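Local coordinates for protein putative esterase (Sulfolobus solfataricus P2, PDB 2RAU) that is a putative calcium-binding esterase or lipase, probably of the alpha/beta-hydrolase fold, that would hydrolyse ester bonds, at residues K7-E12 with E23-M28. Numbering follows the deposited sequence.
Sequences KIVKRE and ENIWKM
A classic beta bulge sets Val9 and Lys10 together opposite Ile25 where strand 7-11 pairs antiparallel with strand 21-29 in the large mixed sheet of the putative hydrolase; the contact lies at the protein surface, away from the calcium site at Gly142 and Glu144. Backbone bonds set the register. Lys7 and Lys27 form a hydrogen-bonded pair, Lys7 N giving to Lys27 O and Lys27 N to Lys7 O, while Ile8 and Trp26 make the next, non-hydrogen-bonded pair. At the bulge Ile25 O accepts twice from the same face of its carbonyl plane, from Val9 N at 2.8 Å and from Lys10 N at 3.2 Å. Ile25 N returns a bond to Lys10 O at 2.9 Å.

Apolar contacts occupy both faces. On the Trp26 face of the sheet, Ile8 CD1 sits over the indole, 3.7 Å from the centroid of the five-membered ring of Trp26, a CH-pi contact displaced toward the rim; CG1 anti to the backbone N (chi1 -171°) directs this branch there. The indole also meets the Phe136 ring. Val9 CG2 packs against Ile25 CG2 at 3.5 Å, and on the face shared by Lys10 and Ile25, Lys10 CE lies against Ile25 CD1.

Polar groups close the other end. Lys10, bent at chi3 (87°), brings NZ to Glu23 OE1 at 3.0 Å, a salt bridge with a weak hydrogen bond; Glu23 OE2 is bonded to His41 ND1, which helps to fix the carboxylate. The Asn24 amide grips Glu12 twice: OD1 takes Glu12 N at 2.8 Å, with the donor above the carbonyl plane, and ND2 gives to the anti side of Glu12 OE2 at 2.9 Å, with OE2 close to the amide plane and ND2 somewhat out of the carboxylate plane.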
ATOM      1  N   LYS A   7     -18.154  12.354   2.253  1.00 30.66           N
ATOM      2  CA  LYS A   7     -19.499  11.810   2.188  1.00 31.95           C
ATOM      3  C   LYS A   7     -19.451  10.311   2.424  1.00 30.70           C
ATOM      4  O   LYS A   7     -18.625   9.609   1.853  1.00 29.48           O
ATOM      5  CB  LYS A   7     -20.073  12.087   0.821  1.00 36.37           C
ATOM      6  CG  LYS A   7     -20.111  13.591   0.587  1.00 44.90           C
ATOM      7  CD  LYS A   7     -20.847  13.937  -0.656  1.00 56.06           C
ATOM      8  CE  LYS A   7     -21.125  15.434  -0.724  1.00 61.82           C
ATOM      9  NZ  LYS A   7     -21.721  15.711  -2.077  1.00 60.16           N
ATOM     10  N   ILE A   8     -20.355   9.816   3.257  1.00 30.63           N
ATOM     11  CA  ILE A   8     -20.379   8.408   3.563  1.00 33.07           C
ATOM     12  C   ILE A   8     -20.905   7.670   2.354  1.00 35.23           C
ATOM     13  O   ILE A   8     -21.884   8.068   1.749  1.00 34.56           O
ATOM     14  CB  ILE A   8     -21.177   8.086   4.856  1.00 35.59           C
ATOM     15  CG1 ILE A   8     -21.007   6.620   5.269  1.00 39.33           C
ATOM     16  CG2 ILE A   8     -22.623   8.314   4.665  1.00 40.76           C
ATOM     17  CD1 ILE A   8     -19.953   6.367   6.295  1.00 36.96           C
ATOM     18  N   VAL A   9     -20.209   6.603   1.980  1.00 32.41           N
ATOM     19  CA  VAL A   9     -20.618   5.740   0.891  1.00 32.07           C
ATOM     20  C   VAL A   9     -20.918   4.292   1.323  1.00 33.12           C
ATOM     21  O   VAL A   9     -21.664   3.619   0.666  1.00 34.14           O
ATOM     22  CB  VAL A   9     -19.621   5.823  -0.304  1.00 37.81           C
ATOM     23  CG1 VAL A   9     -19.582   7.251  -0.830  1.00 38.38           C
ATOM     24  CG2 VAL A   9     -18.289   5.406   0.086  1.00 36.97           C
ATOM     25  N   LYS A  10     -20.352   3.824   2.427  1.00 30.57           N
ATOM     26  CA  LYS A  10     -20.664   2.526   2.987  1.00 29.64           C
ATOM     27  C   LYS A  10     -20.667   2.718   4.477  1.00 32.00           C
ATOM     28  O   LYS A  10     -19.687   3.159   5.034  1.00 29.56           O
ATOM     29  CB  LYS A  10     -19.634   1.480   2.597  1.00 32.45           C
ATOM     30  CG  LYS A  10     -20.081   0.112   2.923  1.00 37.36           C
ATOM     31  CD  LYS A  10     -19.524  -0.912   1.971  1.00 47.79           C
ATOM     32  CE  LYS A  10     -18.202  -1.404   2.392  1.00 52.20           C
ATOM     33  NZ  LYS A  10     -17.815  -2.609   1.583  1.00 50.88           N
ATOM     34  N   ARG A  11     -21.763   2.335   5.123  1.00 33.20           N
ATOM     35  CA  ARG A  11     -21.910   2.501   6.551  1.00 34.91           C
ATOM     36  C   ARG A  11     -22.050   1.178   7.302  1.00 33.14           C
ATOM     37  O   ARG A  11     -22.890   0.379   6.997  1.00 31.00           O
ATOM     38  CB  ARG A  11     -23.152   3.334   6.808  1.00 34.90           C
ATOM     39  CG  ARG A  11     -23.244   3.889   8.251  1.00 41.79           C
ATOM     40  CD  ARG A  11     -24.656   4.521   8.497  1.00 49.70           C
ATOM     41  NE  ARG A  11     -25.215   5.012   7.222  1.00 70.27           N
ATOM     42  CZ  ARG A  11     -25.260   6.292   6.820  1.00 78.26           C
ATOM     43  NH1 ARG A  11     -24.845   7.298   7.609  1.00 78.27           N
ATOM     44  NH2 ARG A  11     -25.761   6.572   5.612  1.00 78.82           N
ATOM     45  N   GLU A  12     -21.194   0.951   8.276  1.00 31.17           N
ATOM     46  CA  GLU A  12     -21.282  -0.195   9.154  1.00 32.98           C
ATOM     47  C   GLU A  12     -21.448  -1.545   8.456  1.00 32.29           C
ATOM     48  O   GLU A  12     -22.304  -2.367   8.818  1.00 33.03           O
ATOM     49  CB  GLU A  12     -22.425   0.052  10.139  1.00 35.99           C
ATOM     50  CG  GLU A  12     -22.154   1.233  11.028  1.00 41.92           C
ATOM     51  CD  GLU A  12     -21.128   0.897  12.081  1.00 56.21           C
ATOM     52  OE1 GLU A  12     -21.471   0.064  12.965  1.00 72.26           O
ATOM     53  OE2 GLU A  12     -19.994   1.445  12.036  1.00 57.51           O
ATOM     54  N   GLU A  23     -16.741  -2.204   8.425  1.00 26.97           N
ATOM     55  CA  GLU A  23     -16.128  -1.204   7.564  1.00 27.35           C
ATOM     56  C   GLU A  23     -17.045  -0.004   7.315  1.00 27.67           C
ATOM     57  O   GLU A  23     -18.235  -0.141   7.140  1.00 28.61           O
ATOM     58  CB  GLU A  23     -15.791  -1.880   6.234  1.00 28.73           C
ATOM     59  CG  GLU A  23     -14.955  -1.062   5.282  1.00 27.30           C
ATOM     60  CD  GLU A  23     -14.709  -1.728   3.934  1.00 30.91           C
ATOM     61  OE1 GLU A  23     -15.488  -2.635   3.520  1.00 32.72           O
ATOM     62  OE2 GLU A  23     -13.743  -1.316   3.267  1.00 31.99           O
ATOM     63  N   ASN A  24     -16.442   1.184   7.323  1.00 29.40           N
ATOM     64  CA  ASN A  24     -17.069   2.411   6.891  1.00 27.44           C
ATOM     65  C   ASN A  24     -16.203   2.991   5.782  1.00 27.62           C
ATOM     66  O   ASN A  24     -14.994   2.874   5.824  1.00 26.94           O
ATOM     67  CB  ASN A  24     -17.231   3.370   8.059  1.00 26.70           C
ATOM     68  CG  ASN A  24     -18.327   2.905   9.012  1.00 31.24           C
ATOM     69  OD1 ASN A  24     -19.478   3.135   8.753  1.00 32.52           O
ATOM     70  ND2 ASN A  24     -17.964   2.139  10.042  1.00 36.92           N
ATOM     71  N   ILE A  25     -16.833   3.560   4.771  1.00 26.56           N
ATOM     72  CA  ILE A  25     -16.115   4.199   3.674  1.00 25.79           C
ATOM     73  C   ILE A  25     -16.733   5.590   3.403  1.00 25.84           C
ATOM     74  O   ILE A  25     -17.945   5.733   3.304  1.00 27.75           O
ATOM     75  CB  ILE A  25     -16.154   3.406   2.358  1.00 27.34           C
ATOM     76  CG1 ILE A  25     -15.732   1.941   2.560  1.00 28.07           C
ATOM     77  CG2 ILE A  25     -15.288   4.056   1.339  1.00 25.90           C
ATOM     78  CD1 ILE A  25     -15.867   1.083   1.323  1.00 27.52           C
ATOM     79  N   TRP A  26     -15.853   6.570   3.269  1.00 27.91           N
ATOM     80  CA  TRP A  26     -16.213   7.913   2.872  1.00 28.22           C
ATOM     81  C   TRP A  26     -15.423   8.273   1.660  1.00 27.51           C
ATOM     82  O   TRP A  26     -14.307   7.825   1.469  1.00 28.67           O
ATOM     83  CB  TRP A  26     -15.877   8.927   3.946  1.00 28.11           C
ATOM     84  CG  TRP A  26     -16.539   8.740   5.251  1.00 29.07           C
ATOM     85  CD1 TRP A  26     -17.652   9.367   5.697  1.00 32.02           C
ATOM     86  CD2 TRP A  26     -16.103   7.892   6.321  1.00 28.59           C
ATOM     87  NE1 TRP A  26     -17.933   8.984   6.976  1.00 32.67           N
ATOM     88  CE2 TRP A  26     -17.007   8.071   7.385  1.00 27.87           C
ATOM     89  CE3 TRP A  26     -15.020   7.039   6.496  1.00 31.24           C
ATOM     90  CZ2 TRP A  26     -16.885   7.416   8.583  1.00 31.19           C
ATOM     91  CZ3 TRP A  26     -14.894   6.392   7.698  1.00 28.67           C
ATOM     92  CH2 TRP A  26     -15.826   6.586   8.731  1.00 32.43           C
ATOM     93  N   LYS A  27     -15.993   9.177   0.894  1.00 27.64           N
ATOM     94  CA  LYS A  27     -15.406   9.665  -0.342  1.00 27.25           C
ATOM     95  C   LYS A  27     -15.373  11.208  -0.363  1.00 27.14           C
ATOM     96  O   LYS A  27     -16.300  11.875   0.151  1.00 27.78           O
ATOM     97  CB  LYS A  27     -16.332   9.190  -1.430  1.00 28.68           C
ATOM     98  CG  LYS A  27     -15.924   9.428  -2.781  1.00 40.11           C
ATOM     99  CD  LYS A  27     -17.042   8.919  -3.732  1.00 42.37           C
ATOM    100  CE  LYS A  27     -16.625   7.736  -4.458  1.00 46.35           C
ATOM    101  NZ  LYS A  27     -17.559   7.477  -5.618  1.00 50.14           N
HETATM  102  N   MSE A  28     -14.316  11.774  -0.954  1.00 27.37           N
HETATM  103  CA  MSE A  28     -14.207  13.214  -1.111  1.00 26.57           C
HETATM  104  C   MSE A  28     -13.817  13.565  -2.544  1.00 27.38           C
HETATM  105  O   MSE A  28     -12.848  13.064  -3.066  1.00 25.63           O
HETATM  106  CB  MSE A  28     -13.141  13.801  -0.206  1.00 25.90           C
HETATM  107  CG  MSE A  28     -12.923  15.323  -0.368  1.00 29.57           C
HETATM  108 SE   MSE A  28     -11.580  15.988   0.882  0.75 31.34          SE
HETATM  109  CE  MSE A  28     -12.770  16.165   2.400  1.00 38.86           C
TER